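Long-range contacts in AB hydrolase-1 domain-containing protein (Streptococcus mutans, PDB 4L9A), which belongs to the alpha/beta hydrolases and probably acts as a carboxylesterase, cleaving ester bonds: residues K108-I119 with K133-T144; G121-N129 with D224-I233. All coordinates share one frame; numbering follows the deposited sequence.

Contact 1: residues K108-I119 with K133-T144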
loop_
_atom_site.group_PDB
_atom_site.type_symbol
_atom_site.label_atom_id
_atom_site.label_comp_id
_atom_site.label_asym_id
_atom_site.label_seq_id
_atom_site.Cartn_x
_atom_site.Cartn_y
_atom_site.Cartn_z
ATOM N N LYS A 108 -15.769 -10.993 -7.641
ATOM C CA LYS A 108 -16.650 -10.687 -8.773
ATOM C C LYS A 108 -16.393 -9.355 -9.494
ATOM O O LYS A 108 -16.743 -9.210 -10.667
ATOM C CB LYS A 108 -18.126 -10.770 -8.347
ATOM C CG LYS A 108 -18.597 -12.171 -7.967
ATOM C CD LYS A 108 -20.012 -12.144 -7.392
ATOM C CE LYS A 108 -20.689 -13.509 -7.497
ATOM N NZ LYS A 108 -19.880 -14.574 -6.842
ATOM N N PHE A 109 -15.802 -8.381 -8.804
ATOM C CA PHE A 109 -15.647 -7.045 -9.388
ATOM C C PHE A 109 -15.033 -7.097 -10.785
ATOM O O PHE A 109 -14.143 -7.901 -11.049
ATOM C CB PHE A 109 -14.848 -6.117 -8.467
ATOM C CG PHE A 109 -13.398 -6.491 -8.311
ATOM C CD1 PHE A 109 -12.992 -7.357 -7.305
ATOM C CD2 PHE A 109 -12.430 -5.935 -9.140
ATOM C CE1 PHE A 109 -11.641 -7.681 -7.141
ATOM C CE2 PHE A 109 -11.083 -6.252 -8.989
ATOM C CZ PHE A 109 -10.687 -7.132 -7.980
ATOM N N GLN A 110 -15.526 -6.257 -11.688
ATOM C CA GLN A 110 -14.995 -6.241 -13.046
ATOM C C GLN A 110 -14.022 -5.076 -13.290
ATOM O O GLN A 110 -13.169 -5.144 -14.175
ATOM C CB GLN A 110 -16.123 -6.257 -14.082
ATOM C CG GLN A 110 -16.728 -7.645 -14.282
ATOM C CD GLN A 110 -15.659 -8.711 -14.482
ATOM O OE1 GLN A 110 -14.641 -8.469 -15.132
ATOM N NE2 GLN A 110 -15.876 -9.889 -13.903
ATOM N N SER A 111 -14.153 -4.016 -12.501
ATOM C CA SER A 111 -13.206 -2.898 -12.568
ATOM C C SER A 111 -12.716 -2.521 -11.170
ATOM O O SER A 111 -13.357 -2.853 -10.161
ATOM C CB SER A 111 -13.841 -1.695 -13.256
ATOM O OG SER A 111 -14.983 -1.265 -12.539
ATOM N N TYR A 112 -11.576 -1.839 -11.098
ATOM C CA TYR A 112 -11.005 -1.505 -9.805
ATOM C C TYR A 112 -10.155 -0.238 -9.833
ATOM O O TYR A 112 -9.746 0.236 -10.897
ATOM C CB TYR A 112 -10.145 -2.664 -9.309
ATOM C CG TYR A 112 -8.895 -2.872 -10.131
ATOM C CD1 TYR A 112 -8.949 -3.508 -11.370
ATOM C CD2 TYR A 112 -7.667 -2.425 -9.677
ATOM C CE1 TYR A 112 -7.801 -3.700 -12.130
ATOM C CE2 TYR A 112 -6.509 -2.607 -10.426
ATOM C CZ TYR A 112 -6.582 -3.242 -11.651
ATOM O OH TYR A 112 -5.430 -3.424 -12.389
ATOM N N LEU A 113 -9.914 0.300 -8.646
ATOM C CA LEU A 113 -8.866 1.293 -8.433
ATOM C C LEU A 113 -7.923 0.716 -7.396
ATOM O O LEU A 113 -8.354 0.041 -6.460
ATOM C CB LEU A 113 -9.440 2.616 -7.931
ATOM C CG LEU A 113 -10.204 3.468 -8.945
ATOM C CD1 LEU A 113 -11.636 2.977 -9.067
ATOM C CD2 LEU A 113 -10.174 4.930 -8.522
ATOM N N LEU A 114 -6.633 0.947 -7.589
ATOM C CA LEU A 114 -5.625 0.532 -6.629
ATOM C C LEU A 114 -5.287 1.708 -5.726
ATOM O O LEU A 114 -5.068 2.820 -6.211
ATOM C CB LEU A 114 -4.363 0.086 -7.362
ATOM C CG LEU A 114 -4.264 -1.408 -7.648
ATOM C CD1 LEU A 114 -3.192 -1.702 -8.697
ATOM C CD2 LEU A 114 -4.002 -2.154 -6.347
ATOM N N CYS A 115 -5.242 1.460 -4.421
ATOM C CA CYS A 115 -4.834 2.471 -3.454
ATOM C C CYS A 115 -3.716 1.860 -2.633
ATOM O O CYS A 115 -3.911 0.848 -1.964
ATOM C CB CYS A 115 -6.009 2.874 -2.549
ATOM S SG CYS A 115 -5.598 4.128 -1.267
ATOM N N VAL A 116 -2.528 2.446 -2.703
ATOM C CA VAL A 116 -1.383 1.832 -2.040
ATOM C C VAL A 116 -0.587 2.845 -1.248
ATOM O O VAL A 116 -0.623 4.062 -1.529
ATOM C CB VAL A 116 -0.444 1.137 -3.061
ATOM C CG1 VAL A 116 -1.250 0.311 -4.045
ATOM C CG2 VAL A 116 0.406 2.189 -3.823
ATOM N N HIS A 117 0.135 2.333 -0.259
ATOM C CA HIS A 117 1.115 3.121 0.470
ATOM C C HIS A 117 2.501 2.566 0.184
ATOM O O HIS A 117 2.687 1.351 0.133
ATOM C CB HIS A 117 0.831 3.065 1.977
ATOM C CG HIS A 117 1.799 3.846 2.802
ATOM N ND1 HIS A 117 2.549 3.279 3.814
ATOM C CD2 HIS A 117 2.152 5.153 2.764
ATOM C CE1 HIS A 117 3.310 4.205 4.367
ATOM N NE2 HIS A 117 3.091 5.353 3.745
ATOM N N SER A 118 3.464 3.454 -0.055
ATOM C CA SER A 118 4.861 3.066 -0.016
ATOM C C SER A 118 5.182 1.883 -0.950
ATOM O O SER A 118 4.917 1.940 -2.151
ATOM C CB SER A 118 5.226 2.729 1.441
ATOM O OG SER A 118 6.620 2.721 1.648
ATOM N N ILE A 119 5.742 0.810 -0.396
ATOM C CA ILE A 119 6.275 -0.277 -1.214
ATOM C C ILE A 119 5.199 -0.985 -2.050
ATOM O O ILE A 119 5.509 -1.643 -3.057
ATOM C CB ILE A 119 7.074 -1.305 -0.361
ATOM C CG1 ILE A 119 8.147 -1.994 -1.194
ATOM C CG2 ILE A 119 6.160 -2.311 0.328
ATOM C CD1 ILE A 119 9.339 -1.104 -1.470
ATOM N N LYS A 133 -8.798 -7.447 -15.669
ATOM C CA LYS A 133 -9.810 -6.541 -15.126
ATOM C C LYS A 133 -9.382 -5.107 -15.376
ATOM O O LYS A 133 -8.184 -4.821 -15.455
ATOM C CB LYS A 133 -10.044 -6.796 -13.636
ATOM C CG LYS A 133 -10.800 -8.113 -13.395
ATOM C CD LYS A 133 -11.119 -8.381 -11.933
ATOM C CE LYS A 133 -11.805 -9.748 -11.800
ATOM N NZ LYS A 133 -12.534 -9.930 -10.516
ATOM N N ALA A 134 -10.357 -4.211 -15.502
ATOM C CA ALA A 134 -10.077 -2.840 -15.898
ATOM C C ALA A 134 -9.726 -1.951 -14.718
ATOM O O ALA A 134 -10.510 -1.793 -13.783
ATOM C CB ALA A 134 -11.253 -2.247 -16.666
ATOM N N CYS A 135 -8.546 -1.347 -14.784
ATOM C CA CYS A 135 -8.131 -0.394 -13.772
ATOM C C CYS A 135 -8.660 0.995 -14.105
ATOM O O CYS A 135 -8.415 1.514 -15.195
ATOM C CB CYS A 135 -6.611 -0.371 -13.676
ATOM S SG CYS A 135 -6.004 0.671 -12.359
ATOM N N LEU A 136 -9.386 1.600 -13.172
ATOM C CA LEU A 136 -9.932 2.942 -13.391
ATOM C C LEU A 136 -9.074 4.069 -12.803
ATOM O O LEU A 136 -9.319 5.245 -13.078
ATOM C CB LEU A 136 -11.339 3.047 -12.810
ATOM C CG LEU A 136 -12.342 2.047 -13.381
ATOM C CD1 LEU A 136 -13.654 2.132 -12.631
ATOM C CD2 LEU A 136 -12.546 2.298 -14.860
ATOM N N GLY A 137 -8.091 3.725 -11.987
ATOM C CA GLY A 137 -7.320 4.752 -11.316
ATOM C C GLY A 137 -6.303 4.204 -10.344
ATOM O O GLY A 137 -6.453 3.102 -9.800
ATOM N N PHE A 138 -5.256 4.988 -10.125
ATOM C CA PHE A 138 -4.250 4.677 -9.120
ATOM C C PHE A 138 -4.243 5.784 -8.079
ATOM O O PHE A 138 -4.231 6.960 -8.429
ATOM C CB PHE A 138 -2.869 4.555 -9.766
ATOM C CG PHE A 138 -1.752 4.359 -8.773
ATOM C CD1 PHE A 138 -1.556 3.127 -8.163
ATOM C CD2 PHE A 138 -0.894 5.410 -8.460
ATOM C CE1 PHE A 138 -0.529 2.936 -7.245
ATOM C CE2 PHE A 138 0.125 5.234 -7.548
ATOM C CZ PHE A 138 0.312 3.994 -6.933
ATOM N N ILE A 139 -4.271 5.406 -6.805
ATOM C CA ILE A 139 -4.203 6.363 -5.710
ATOM C C ILE A 139 -2.974 6.020 -4.881
ATOM O O ILE A 139 -2.921 4.978 -4.229
ATOM C CB ILE A 139 -5.457 6.304 -4.811
ATOM C CG1 ILE A 139 -6.743 6.334 -5.652
ATOM C CG2 ILE A 139 -5.432 7.423 -3.790
ATOM C CD1 ILE A 139 -6.909 7.589 -6.490
ATOM N N GLY A 140 -1.954 6.861 -4.926
ATOM C CA GLY A 140 -0.728 6.498 -4.243
ATOM C C GLY A 140 -0.402 7.430 -3.098
ATOM O O GLY A 140 -0.346 8.644 -3.270
ATOM N N LEU A 141 -0.200 6.855 -1.923
ATOM C CA LEU A 141 0.268 7.610 -0.779
ATOM C C LEU A 141 1.767 7.363 -0.638
ATOM O O LEU A 141 2.182 6.295 -0.198
ATOM C CB LEU A 141 -0.481 7.191 0.491
ATOM C CG LEU A 141 -2.007 7.368 0.496
ATOM C CD1 LEU A 141 -2.458 8.655 -0.196
ATOM C CD2 LEU A 141 -2.702 6.152 -0.130
ATOM N N GLU A 142 2.574 8.351 -1.039
ATOM C CA GLU A 142 4.034 8.196 -1.103
ATOM C C GLU A 142 4.492 6.812 -1.586
ATOM O O GLU A 142 5.263 6.113 -0.916
ATOM C CB GLU A 142 4.687 8.592 0.234
ATOM C CG GLU A 142 4.638 10.126 0.430
ATOM C CD GLU A 142 5.563 10.650 1.507
ATOM O OE1 GLU A 142 6.252 9.849 2.186
ATOM O OE2 GLU A 142 5.585 11.887 1.684
ATOM N N PRO A 143 3.997 6.405 -2.757
ATOM C CA PRO A 143 4.430 5.119 -3.315
ATOM C C PRO A 143 5.935 5.134 -3.558
ATOM O O PRO A 143 6.484 6.164 -3.964
ATOM C CB PRO A 143 3.666 5.032 -4.641
ATOM C CG PRO A 143 3.384 6.466 -5.007
ATOM C CD PRO A 143 3.158 7.175 -3.690
ATOM N N THR A 144 6.593 4.011 -3.293
ATOM C CA THR A 144 8.041 3.937 -3.374
ATOM C C THR A 144 8.511 4.049 -4.826
ATOM O O THR A 144 8.105 3.245 -5.669
ATOM C CB THR A 144 8.558 2.626 -2.734
ATOM O OG1 THR A 144 7.954 2.461 -1.441
ATOM C CG2 THR A 144 10.077 2.676 -2.575
#

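Contact 2: residues G121-N129 with D224-I233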
loop_
_atom_site.group_PDB
_atom_site.type_symbol
_atom_site.label_atom_id
_atom_site.label_comp_id
_atom_site.label_asym_id
_atom_site.label_seq_id
_atom_site.Cartn_x
_atom_site.Cartn_y
_atom_site.Cartn_z
ATOM N N GLY A 121 3.512 0.259 -4.097
ATOM C CA GLY A 121 3.587 0.819 -5.440
ATOM C C GLY A 121 4.167 -0.138 -6.479
ATOM O O GLY A 121 3.710 -0.171 -7.632
ATOM N N PHE A 122 5.166 -0.925 -6.090
ATOM C CA PHE A 122 5.828 -1.813 -7.053
ATOM C C PHE A 122 4.882 -2.889 -7.600
ATOM O O PHE A 122 4.780 -3.079 -8.813
ATOM C CB PHE A 122 7.108 -2.422 -6.460
ATOM C CG PHE A 122 8.240 -1.419 -6.312
ATOM C CD1 PHE A 122 8.797 -0.822 -7.430
ATOM C CD2 PHE A 122 8.736 -1.076 -5.066
ATOM C CE1 PHE A 122 9.826 0.092 -7.309
ATOM C CE2 PHE A 122 9.781 -0.139 -4.941
ATOM C CZ PHE A 122 10.313 0.430 -6.061
ATOM N N ALA A 123 4.192 -3.593 -6.709
ATOM C CA ALA A 123 3.183 -4.557 -7.149
ATOM C C ALA A 123 2.106 -3.855 -7.978
ATOM O O ALA A 123 1.684 -4.358 -9.004
ATOM C CB ALA A 123 2.555 -5.277 -5.943
ATOM N N ALA A 124 1.675 -2.681 -7.521
ATOM C CA ALA A 124 0.579 -1.968 -8.174
ATOM C C ALA A 124 0.865 -1.705 -9.647
ATOM O O ALA A 124 -0.005 -1.856 -10.501
ATOM C CB ALA A 124 0.279 -0.651 -7.428
ATOM N N LEU A 125 2.092 -1.302 -9.954
ATOM C CA LEU A 125 2.439 -1.016 -11.338
ATOM C C LEU A 125 2.295 -2.268 -12.213
ATOM O O LEU A 125 1.784 -2.198 -13.326
ATOM C CB LEU A 125 3.849 -0.433 -11.418
ATOM C CG LEU A 125 3.943 0.980 -10.833
ATOM C CD1 LEU A 125 5.394 1.337 -10.524
ATOM C CD2 LEU A 125 3.322 1.981 -11.821
ATOM N N GLN A 126 2.730 -3.415 -11.704
ATOM C CA GLN A 126 2.647 -4.655 -12.484
ATOM C C GLN A 126 1.204 -5.120 -12.624
ATOM O O GLN A 126 0.792 -5.556 -13.688
ATOM C CB GLN A 126 3.493 -5.756 -11.840
ATOM C CG GLN A 126 4.909 -5.320 -11.521
ATOM C CD GLN A 126 5.700 -4.979 -12.768
ATOM O OE1 GLN A 126 5.347 -5.399 -13.868
ATOM N NE2 GLN A 126 6.780 -4.218 -12.600
ATOM N N ILE A 127 0.444 -5.023 -11.538
ATOM C CA ILE A 127 -0.970 -5.386 -11.543
ATOM C C ILE A 127 -1.754 -4.638 -12.628
ATOM O O ILE A 127 -2.486 -5.235 -13.417
ATOM C CB ILE A 127 -1.600 -5.117 -10.155
ATOM C CG1 ILE A 127 -0.937 -6.002 -9.096
ATOM C CG2 ILE A 127 -3.109 -5.337 -10.191
ATOM C CD1 ILE A 127 -1.212 -5.573 -7.672
HETATM N N MSE A 128 -1.599 -3.322 -12.676
HETATM C CA MSE A 128 -2.342 -2.526 -13.646
HETATM C C MSE A 128 -1.903 -2.850 -15.072
HETATM O O MSE A 128 -2.693 -2.771 -16.005
HETATM C CB MSE A 128 -2.184 -1.031 -13.352
HETATM C CG MSE A 128 -2.718 -0.627 -11.981
HETATM SE SE MSE A 128 -2.612 1.328 -11.666
HETATM C CE MSE A 128 -0.694 1.477 -11.266
ATOM N N ASN A 129 -0.642 -3.228 -15.232
ATOM C CA ASN A 129 -0.111 -3.583 -16.544
ATOM C C ASN A 129 -0.516 -4.997 -16.989
ATOM O O ASN A 129 -0.540 -5.291 -18.184
ATOM C CB ASN A 129 1.417 -3.400 -16.540
ATOM C CG ASN A 129 2.066 -3.747 -17.864
ATOM O OD1 ASN A 129 1.880 -3.055 -18.868
ATOM N ND2 ASN A 129 2.863 -4.809 -17.866
ATOM N N ASP A 224 12.180 -5.421 -12.273
ATOM C CA ASP A 224 10.978 -4.934 -11.605
ATOM C C ASP A 224 10.843 -3.420 -11.723
ATOM O O ASP A 224 9.899 -2.828 -11.187
ATOM C CB ASP A 224 11.010 -5.330 -10.129
ATOM C CG ASP A 224 11.062 -6.832 -9.941
ATOM O OD1 ASP A 224 10.251 -7.526 -10.589
ATOM O OD2 ASP A 224 11.927 -7.313 -9.178
ATOM N N PHE A 225 11.781 -2.791 -12.426
ATOM C CA PHE A 225 11.824 -1.333 -12.473
ATOM C C PHE A 225 11.559 -0.771 -13.869
ATOM O O PHE A 225 11.921 0.374 -14.163
ATOM C CB PHE A 225 13.187 -0.844 -11.973
ATOM C CG PHE A 225 13.492 -1.235 -10.559
ATOM C CD1 PHE A 225 12.474 -1.383 -9.632
ATOM C CD2 PHE A 225 14.796 -1.470 -10.160
ATOM C CE1 PHE A 225 12.753 -1.744 -8.323
ATOM C CE2 PHE A 225 15.076 -1.834 -8.855
ATOM C CZ PHE A 225 14.053 -1.969 -7.938
ATOM N N LYS A 226 10.921 -1.567 -14.723
ATOM C CA LYS A 226 10.803 -1.209 -16.135
ATOM C C LYS A 226 9.375 -0.867 -16.550
ATOM O O LYS A 226 9.073 -0.774 -17.746
ATOM C CB LYS A 226 11.339 -2.334 -17.024
ATOM C CG LYS A 226 12.812 -2.667 -16.810
ATOM C CD LYS A 226 13.283 -3.778 -17.756
ATOM C CE LYS A 226 14.725 -4.195 -17.474
ATOM N NZ LYS A 226 15.700 -3.092 -17.717
ATOM N N THR A 227 8.508 -0.674 -15.561
ATOM C CA THR A 227 7.086 -0.475 -15.805
ATOM C C THR A 227 6.644 0.876 -15.262
ATOM O O THR A 227 6.894 1.196 -14.102
ATOM C CB THR A 227 6.252 -1.572 -15.096
ATOM O OG1 THR A 227 6.772 -2.867 -15.426
ATOM C CG2 THR A 227 4.788 -1.496 -15.498
ATOM N N GLY A 228 5.979 1.665 -16.091
ATOM C CA GLY A 228 5.341 2.879 -15.615
ATOM C C GLY A 228 3.839 2.706 -15.725
ATOM O O GLY A 228 3.372 1.693 -16.233
ATOM N N ILE A 229 3.077 3.686 -15.261
ATOM C CA ILE A 229 1.624 3.636 -15.373
ATOM C C ILE A 229 1.155 4.056 -16.765
ATOM O O ILE A 229 1.633 5.047 -17.329
ATOM C CB ILE A 229 0.959 4.524 -14.311
ATOM C CG1 ILE A 229 -0.561 4.397 -14.376
ATOM C CG2 ILE A 229 1.384 5.987 -14.495
ATOM C CD1 ILE A 229 -1.251 5.102 -13.239
ATOM N N SER A 230 0.228 3.289 -17.328
ATOM C CA SER A 230 -0.330 3.614 -18.632
ATOM C C SER A 230 -0.886 5.034 -18.662
ATOM O O SER A 230 -1.438 5.523 -17.671
ATOM C CB SER A 230 -1.430 2.620 -18.993
ATOM O OG SER A 230 -2.162 3.064 -20.119
ATOM N N GLU A 231 -0.731 5.696 -19.805
ATOM C CA GLU A 231 -1.309 7.017 -20.010
ATOM C C GLU A 231 -2.833 6.981 -19.889
ATOM O O GLU A 231 -3.463 7.999 -19.601
ATOM C CB GLU A 231 -0.891 7.573 -21.378
ATOM C CG GLU A 231 0.606 7.843 -21.495
ATOM C CD GLU A 231 1.058 9.006 -20.626
ATOM O OE1 GLU A 231 0.206 9.861 -20.297
ATOM O OE2 GLU A 231 2.261 9.071 -20.279
ATOM N N LYS A 232 -3.411 5.797 -20.087
ATOM C CA LYS A 232 -4.865 5.618 -20.067
ATOM C C LYS A 232 -5.465 5.562 -18.659
ATOM O O LYS A 232 -6.683 5.615 -18.494
ATOM C CB LYS A 232 -5.258 4.350 -20.836
ATOM C CG LYS A 232 -4.688 4.264 -22.251
ATOM C CD LYS A 232 -5.028 2.923 -22.903
ATOM C CE LYS A 232 -4.179 2.661 -24.144
ATOM N NZ LYS A 232 -4.384 1.271 -24.649
ATOM N N ILE A 233 -4.617 5.440 -17.647
ATOM C CA ILE A 233 -5.102 5.332 -16.276
ATOM C C ILE A 233 -4.758 6.577 -15.472
ATOM O O ILE A 233 -3.586 6.913 -15.334
ATOM C CB ILE A 233 -4.461 4.132 -15.554
ATOM C CG1 ILE A 233 -4.865 2.813 -16.228
ATOM C CG2 ILE A 233 -4.842 4.133 -14.078
ATOM C CD1 ILE A 233 -4.100 1.618 -15.681
HETATM O O HOH W 1 6.846 -2.475 -10.624
HETATM O O HOH W 2 1.438 -0.034 -14.780
HETATM O O HOH W 3 9.165 -4.217 -14.600
#

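Contact 1: residues K108-I119 with K133-T144
Lys133 extends back to the loop just before strand 111-117 and sets NZ over the centre of the Phe109 ring, 4.0 Å from its centroid and almost exactly on the ring normal, a cation-pi contact. The same NZ donates to Phe109 O, and also bonds Phe104 O and Phe107 O, so a buried ammonium is held by three carbonyls. Beyond it, strands 111-117 and 134-141 pair in parallel as the beta-alpha-beta neighbours at the core of the alpha/beta hydrolase sheet. The pairing is not uniform: Tyr112 faces Cys135 but Leu114 faces Phe138, the extra residue, Leu136, making a beta bulge. Leu136 N still gives a straight bond to Tyr112 O (2.7 Å), whereas the buried Gly137 N finds no partner.

Shape follows this register. On one face the Tyr112 ring, with chi1 at 68°, folds over Cys135, whose CA lies 3.9 Å from the ring centroid while SG approaches obliquely. Farther along, Val116 CG2 projects at the far end of the Phe138 ring, 3.6 Å from CZ. On the other face the CD2 branch of Leu113 settles into the hollow over Gly137, 4.0 Å from its CA, and CD1 abuts Leu136 CB. At the C-terminal end Ser118, with phi 55° and psi -124°, occupies the strained turn of a nucleophile elbow, consistent with the family's serine nucleophile; its N bonds Leu141 O and its O accepts from Thr144 N. Three residues before Ser118, Cys115 SG meets the CD2 branch of Leu141 at 3.7 Å.

Contact 2: residues G121-N129 with D224-I233
Leu125 and Ile229 bring the two backbones closest, their CA atoms 6.2 Å apart, where helix 120-130 runs beside the irregular segment 224-233, which ends in a type I turn from Ser230 to Ile233. Water joins the main chains: one molecule donates to Leu125 O and Gly228 O, and another to Phe122 O and Asp224 O while accepting from Gln126 NE2 (2.6 Å). Gln126, bent at chi2 (-64°), lays its amide against Thr227, whose OG1 makes a weak bond to Gln126 OE1 at 3.3 Å. Thr227 CG2 points the other way, anti to its own N, and rests on Leu125 O and Asn129 CB. The apolar contacts flank this centre. The rings of Phe122 and Phe225 meet obliquely, planes at 48°, with their CE1 atoms 3.6 Å apart. Leu125 CD2 lies along Gly228 and Ile229, while Met128, a selenomethionine, offers CE to Ile229 CD1 and CB to Ile233 CD1 (4.0 Å). The arrangement belongs to the alpha/beta hydrolase fold: the helix that follows the nucleophile-elbow strand is flanked on one side by the loop leading into strand 235-239.

How the contacts relate
From the N terminus, strand 111-117 leads through the elbow into helix 120-130 and back to strand 134-141, so contact 1 closes a short loop that holds this helix. Contact 2 starts on the helix and closes a much longer loop, of 94 residues, through strand 134-141 and the helices from 146 to 206, ending just before strand 235-239. The segments therefore alternate along the chain, and the two contacts cross. Their centres lie about 10 Å apart. Met128 bridges them: its SE is 3.5 Å from Cys135 SG, and its CG equally close to Leu114 CD1. Phe122 CZ likewise meets Thr144 O, at 3.6 Å. Contact 1 thus ties two central strands together, and contact 2 fastens the helix between them to the loop on its flank that enters strand 235-239.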